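PDB 3WCA: farnesyltransferase, putative from Trypanosoma cruzi, which probably catalyses the NAD(P)H-dependent, magnesium-requiring condensation of two farnesyl diphosphate molecules into squalene, the first committed step toward lanosterol. Local coordinates for residues L175-G180 with R185-L190; N194-F199 with E266-L271. The protein carries 1 engineered substitution. One frame throughout, in Å; residues are numbered along the deposited sequence.

Contact 1. Residues L175-G180 with R185-L190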
# COMPACT_ATOMS: atom_id res chain seq x y z
N LEU A 175 7.30 4.47 -14.15
CA LEU A 175 7.00 3.52 -15.21
C LEU A 175 5.97 4.15 -16.16
O LEU A 175 6.01 3.89 -17.35
CB LEU A 175 6.45 2.20 -14.66
CG LEU A 175 7.42 1.24 -13.99
CD1 LEU A 175 6.65 -0.00 -13.58
CD2 LEU A 175 8.55 0.86 -14.94
N TYR A 176 5.06 4.96 -15.63
CA TYR A 176 4.04 5.61 -16.46
C TYR A 176 4.69 6.58 -17.44
O TYR A 176 4.32 6.64 -18.62
CB TYR A 176 3.02 6.40 -15.62
CG TYR A 176 2.21 5.63 -14.58
CD1 TYR A 176 2.10 4.25 -14.62
CD2 TYR A 176 1.54 6.32 -13.56
CE1 TYR A 176 1.34 3.55 -13.65
CE2 TYR A 176 0.78 5.64 -12.61
CZ TYR A 176 0.69 4.27 -12.65
OH TYR A 176 -0.06 3.62 -11.69
N VAL A 177 5.63 7.37 -16.94
CA VAL A 177 6.32 8.35 -17.78
C VAL A 177 7.18 7.65 -18.82
O VAL A 177 7.10 7.93 -20.02
CB VAL A 177 7.22 9.27 -16.93
CG1 VAL A 177 8.04 10.19 -17.83
CG2 VAL A 177 6.35 10.08 -15.99
N SER A 178 8.00 6.71 -18.36
CA SER A 178 8.88 5.97 -19.23
C SER A 178 8.13 5.29 -20.38
O SER A 178 8.67 5.12 -21.47
CB SER A 178 9.63 4.91 -18.42
OG SER A 178 10.50 4.17 -19.24
N SER A 179 6.88 4.92 -20.13
CA SER A 179 6.06 4.25 -21.13
C SER A 179 5.53 5.20 -22.20
O SER A 179 5.19 4.78 -23.30
CB SER A 179 4.85 3.59 -20.46
OG SER A 179 3.87 4.57 -20.14
N GLY A 180 5.45 6.48 -21.85
CA GLY A 180 4.93 7.46 -22.78
C GLY A 180 3.45 7.73 -22.54
O GLY A 180 2.93 8.78 -22.95
N ARG A 185 5.97 15.42 -17.24
CA ARG A 185 5.81 16.35 -16.13
C ARG A 185 5.39 15.61 -14.85
O ARG A 185 5.63 16.08 -13.73
CB ARG A 185 4.76 17.39 -16.48
CG ARG A 185 4.93 18.75 -15.80
CD ARG A 185 5.58 19.79 -16.73
NE ARG A 185 7.01 19.99 -16.49
CZ ARG A 185 7.98 19.21 -16.96
NH1 ARG A 185 7.68 18.15 -17.71
NH2 ARG A 185 9.25 19.48 -16.68
N LEU A 186 4.77 14.45 -15.01
CA LEU A 186 4.28 13.67 -13.88
C LEU A 186 5.38 13.38 -12.87
O LEU A 186 5.16 13.47 -11.66
CB LEU A 186 3.66 12.36 -14.38
CG LEU A 186 2.59 11.72 -13.49
CD1 LEU A 186 1.39 12.65 -13.34
CD2 LEU A 186 2.15 10.40 -14.11
N ALA A 187 6.57 13.05 -13.36
CA ALA A 187 7.70 12.73 -12.48
C ALA A 187 8.45 13.94 -11.93
O ALA A 187 9.48 13.77 -11.28
CB ALA A 187 8.67 11.81 -13.22
N ASP A 188 7.96 15.15 -12.19
CA ASP A 188 8.64 16.34 -11.68
C ASP A 188 8.75 16.30 -10.17
O ASP A 188 9.86 16.33 -9.62
CB ASP A 188 7.91 17.61 -12.10
CG ASP A 188 8.16 17.97 -13.55
OD1 ASP A 188 9.20 17.53 -14.10
OD2 ASP A 188 7.33 18.69 -14.14
N ASP A 189 7.61 16.24 -9.49
CA ASP A 189 7.57 16.17 -8.04
C ASP A 189 6.81 14.91 -7.64
O ASP A 189 5.59 14.81 -7.86
CB ASP A 189 6.85 17.40 -7.45
CG ASP A 189 6.88 17.41 -5.94
OD1 ASP A 189 6.99 16.31 -5.36
OD2 ASP A 189 6.77 18.50 -5.32
N LEU A 190 7.53 13.97 -7.04
CA LEU A 190 6.96 12.69 -6.62
C LEU A 190 6.29 12.66 -5.25
O LEU A 190 5.95 11.59 -4.74
CB LEU A 190 8.05 11.62 -6.68
CG LEU A 190 8.53 11.33 -8.11
CD1 LEU A 190 9.59 10.23 -8.08
CD2 LEU A 190 7.34 10.90 -8.96
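Val177 meets Leu186 and Ala187 where the C-terminal end of helix 154-179 is folded against the loop leading to helix 191-207, the loop connection between two consecutive helices of the all-helical squalene synthase fold. One methyl does most of the work: CG2 of Val177 lies 3.9 Å from CB of Leu186 and 4.0 Å from CB of Ala187. A valine chi1 of 174° puts CG1 anti to the backbone N and CG2 anti to the carbonyl carbon, and it is this second branch that faces the loop. Val177 and Leu186 run past one another in opposite senses, the valine methyl reaching the root of the leucine. One branch of Leu186, CD2, meets Tyr176 instead, 4.2 Å from CD2 of the Tyr176 ring, at the ring edge and near its plane. No hydrogen bond joins the two segments, and with 153 Å² buried in total the contact is small and apolar.

Tyr176 also lines the ligand pocket and touches the farnesyl thiodiphosphate, while Met53 and Glu182 pack on its side chain. Behind this first shell, Gly180, the first residue beyond the helix, leaves the helical course with positive phi (96°); its N is 2.9 Å from the O of Val177 in a backbone bond. In the loop, Asp188 N bonds to Arg185 O, holding the turn that carries Leu186 and Ala187. Ser179 OG donates to Tyr176 O over 2.6 Å, arriving above the carbonyl plane, 36° out of it.

Contact 2. Residues N194-F199 with E266-L271; sequences NHMGLF and EYLASL. With FPS (S-[(2E,6E)-3,7,11-trimethyldodeca-2,6,10-trienyl] trihydrogen thiodiphosphate), chain E.
The distal part of the farnesyl pocket, around the terminal isoprene unit of the thiodiphosphate ligand, is walled here by Met196 and Tyr267, which make a Met-aromatic contact. SD of Met196 sits 4.7 Å from the centroid of the Tyr267 ring, 51° off its normal, an oblique approach. The two side chains cross at about a right angle, and the methionine, bent at chi2 and chi3 (-88° and -65°), folds along the CB-CG-CD1 side of the tyrosine: CG of Met196 is 3.7 Å from CG of Tyr267, and its CE is 3.7 Å from CD1 of the same ring. CE of Met196 also touches CD2 of Leu268 at 3.9 Å. Helix 191-207 thus packs on helix 261-269 within the all-helical squalene/phytoene synthase fold, with all three touching residues buried.

The ligand methyl C15 rests against both residues, 3.6 Å from CB of Met196 and 3.9 Å from CZ of Tyr267, while Gly197, without a side chain, brings its CA to 3.7 Å from C10. A hydrogen bond between Tyr267 OH and Thr173 OG1 of helix 154-179 anchors the phenol end. At its backbone, Tyr267 O accepts from both N and OG of Ser270, the hydroxyl at 2.8 Å.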
# COMPACT_ATOMS: atom_id res chain seq x y z
N ASN A 194 3.99 9.63 -3.52
CA ASN A 194 4.30 9.06 -2.22
C ASN A 194 3.05 9.08 -1.35
O ASN A 194 2.80 8.14 -0.59
CB ASN A 194 5.41 9.87 -1.54
CG ASN A 194 5.85 9.25 -0.24
OD1 ASN A 194 6.50 8.20 -0.22
ND2 ASN A 194 5.48 9.88 0.87
N HIS A 195 2.28 10.16 -1.44
CA HIS A 195 1.04 10.27 -0.69
C HIS A 195 0.11 9.12 -1.11
O HIS A 195 -0.52 8.48 -0.26
CB HIS A 195 0.35 11.60 -1.00
CG HIS A 195 0.89 12.76 -0.21
ND1 HIS A 195 0.72 12.88 1.15
CD2 HIS A 195 1.57 13.86 -0.61
CE1 HIS A 195 1.28 14.00 1.56
NE2 HIS A 195 1.80 14.62 0.52
N MET A 196 0.04 8.85 -2.41
CA MET A 196 -0.80 7.78 -2.94
C MET A 196 -0.44 6.46 -2.27
O MET A 196 -1.31 5.72 -1.83
CB MET A 196 -0.62 7.67 -4.47
CG MET A 196 -1.28 8.81 -5.27
SD MET A 196 -3.03 8.46 -5.70
CE MET A 196 -2.78 7.03 -6.78
N GLY A 197 0.86 6.17 -2.19
CA GLY A 197 1.29 4.95 -1.55
C GLY A 197 0.98 4.93 -0.06
O GLY A 197 0.56 3.90 0.48
N LEU A 198 1.15 6.07 0.61
CA LEU A 198 0.90 6.13 2.04
C LEU A 198 -0.56 5.94 2.39
O LEU A 198 -0.87 5.28 3.37
CB LEU A 198 1.41 7.45 2.63
CG LEU A 198 2.79 7.34 3.29
CD1 LEU A 198 3.80 6.87 2.26
CD2 LEU A 198 3.21 8.70 3.86
N PHE A 199 -1.46 6.50 1.58
CA PHE A 199 -2.88 6.34 1.86
C PHE A 199 -3.26 4.87 1.85
O PHE A 199 -4.02 4.42 2.71
CB PHE A 199 -3.74 7.09 0.85
CG PHE A 199 -5.21 7.11 1.21
CD1 PHE A 199 -5.63 7.65 2.43
CD2 PHE A 199 -6.17 6.59 0.35
CE1 PHE A 199 -6.98 7.66 2.79
CE2 PHE A 199 -7.53 6.59 0.69
CZ PHE A 199 -7.94 7.12 1.90
N GLU A 266 -5.28 15.12 -6.21
CA GLU A 266 -4.45 15.83 -7.17
C GLU A 266 -3.73 14.88 -8.11
O GLU A 266 -3.71 15.10 -9.33
CB GLU A 266 -3.41 16.70 -6.44
CG GLU A 266 -4.02 17.85 -5.67
CD GLU A 266 -4.96 18.68 -6.53
OE1 GLU A 266 -4.58 19.06 -7.66
OE2 GLU A 266 -6.09 18.96 -6.06
N TYR A 267 -3.11 13.84 -7.57
CA TYR A 267 -2.41 12.88 -8.40
C TYR A 267 -3.38 12.21 -9.39
O TYR A 267 -3.09 12.13 -10.58
CB TYR A 267 -1.73 11.81 -7.54
CG TYR A 267 -0.89 10.83 -8.32
CD1 TYR A 267 -1.46 9.70 -8.91
CD2 TYR A 267 0.47 11.06 -8.52
CE1 TYR A 267 -0.70 8.81 -9.68
CE2 TYR A 267 1.25 10.18 -9.28
CZ TYR A 267 0.66 9.05 -9.86
OH TYR A 267 1.43 8.17 -10.59
N LEU A 268 -4.52 11.73 -8.91
CA LEU A 268 -5.47 11.08 -9.83
C LEU A 268 -5.95 12.04 -10.93
O LEU A 268 -6.13 11.64 -12.07
CB LEU A 268 -6.68 10.52 -9.05
CG LEU A 268 -6.37 9.32 -8.14
CD1 LEU A 268 -7.64 8.89 -7.41
CD2 LEU A 268 -5.80 8.17 -8.98
N ALA A 269 -6.13 13.30 -10.57
CA ALA A 269 -6.59 14.30 -11.53
C ALA A 269 -5.52 14.72 -12.52
O ALA A 269 -5.81 15.40 -13.50
CB ALA A 269 -7.15 15.51 -10.79
N SER A 270 -4.27 14.33 -12.28
CA SER A 270 -3.20 14.71 -13.20
C SER A 270 -2.97 13.64 -14.25
O SER A 270 -2.19 13.84 -15.18
CB SER A 270 -1.89 14.95 -12.44
OG SER A 270 -1.30 13.74 -12.01
N LEU A 271 -3.65 12.50 -14.11
CA LEU A 271 -3.51 11.39 -15.05
C LEU A 271 -4.36 11.61 -16.31
O LEU A 271 -5.50 12.06 -16.23
CB LEU A 271 -3.92 10.07 -14.38
CG LEU A 271 -3.12 9.61 -13.16
CD1 LEU A 271 -3.67 8.26 -12.72
CD2 LEU A 271 -1.61 9.50 -13.48
C1 FPS E . -0.12 -4.76 0.10
S1 FPS E . -0.04 -6.17 -1.11
C2 FPS E . 0.61 -3.52 -0.49
C3 FPS E . 0.31 -2.16 -0.40
C4 FPS E . -0.86 -1.59 0.36
C5 FPS E . 1.23 -1.20 -1.13
C6 FPS E . 1.12 -1.13 -2.68
C7 FPS E . 1.26 0.33 -3.05
C8 FPS E . 0.90 0.91 -4.21
C10 FPS E . 1.17 2.43 -4.32
C9 FPS E . 0.25 0.16 -5.38
C11 FPS E . 0.19 3.12 -5.24
C12 FPS E . 0.79 4.43 -5.70
C13 FPS E . 0.58 5.01 -6.90
C14 FPS E . -0.31 4.41 -7.99
C15 FPS E . 1.27 6.34 -7.17
PA FPS E . -1.83 -6.34 -2.13
O1A FPS E . -2.21 -4.97 -2.77
O2A FPS E . -1.62 -7.38 -3.21
O3A FPS E . -3.08 -7.08 -1.30
PB FPS E . -3.79 -6.89 0.23
O1B FPS E . -5.34 -6.92 0.13
O2B FPS E . -3.37 -8.11 1.13
O3B FPS E . -3.41 -5.48 0.83

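Of the elements involved, helix 154-179 comes first along the chain, and contact 1 closes a short loop of four intervening residues before the chain enters helix 191-207. Contact 2 opens on that helix and closes after 66 more residues, on helix 261-269, so the two loops stand in series and neither nest nor cross. Their centres are 13 Å apart, yet they touch directly: CE2 of Tyr176 packs 3.3 Å from OH of Tyr267, and CD2 of Leu186 is 3.9 Å from CD2 of Leu271. Together they join three helices and the 185-190 loop, while Tyr176, Met196, Gly197 and Tyr267 all contribute to one ligand pocket.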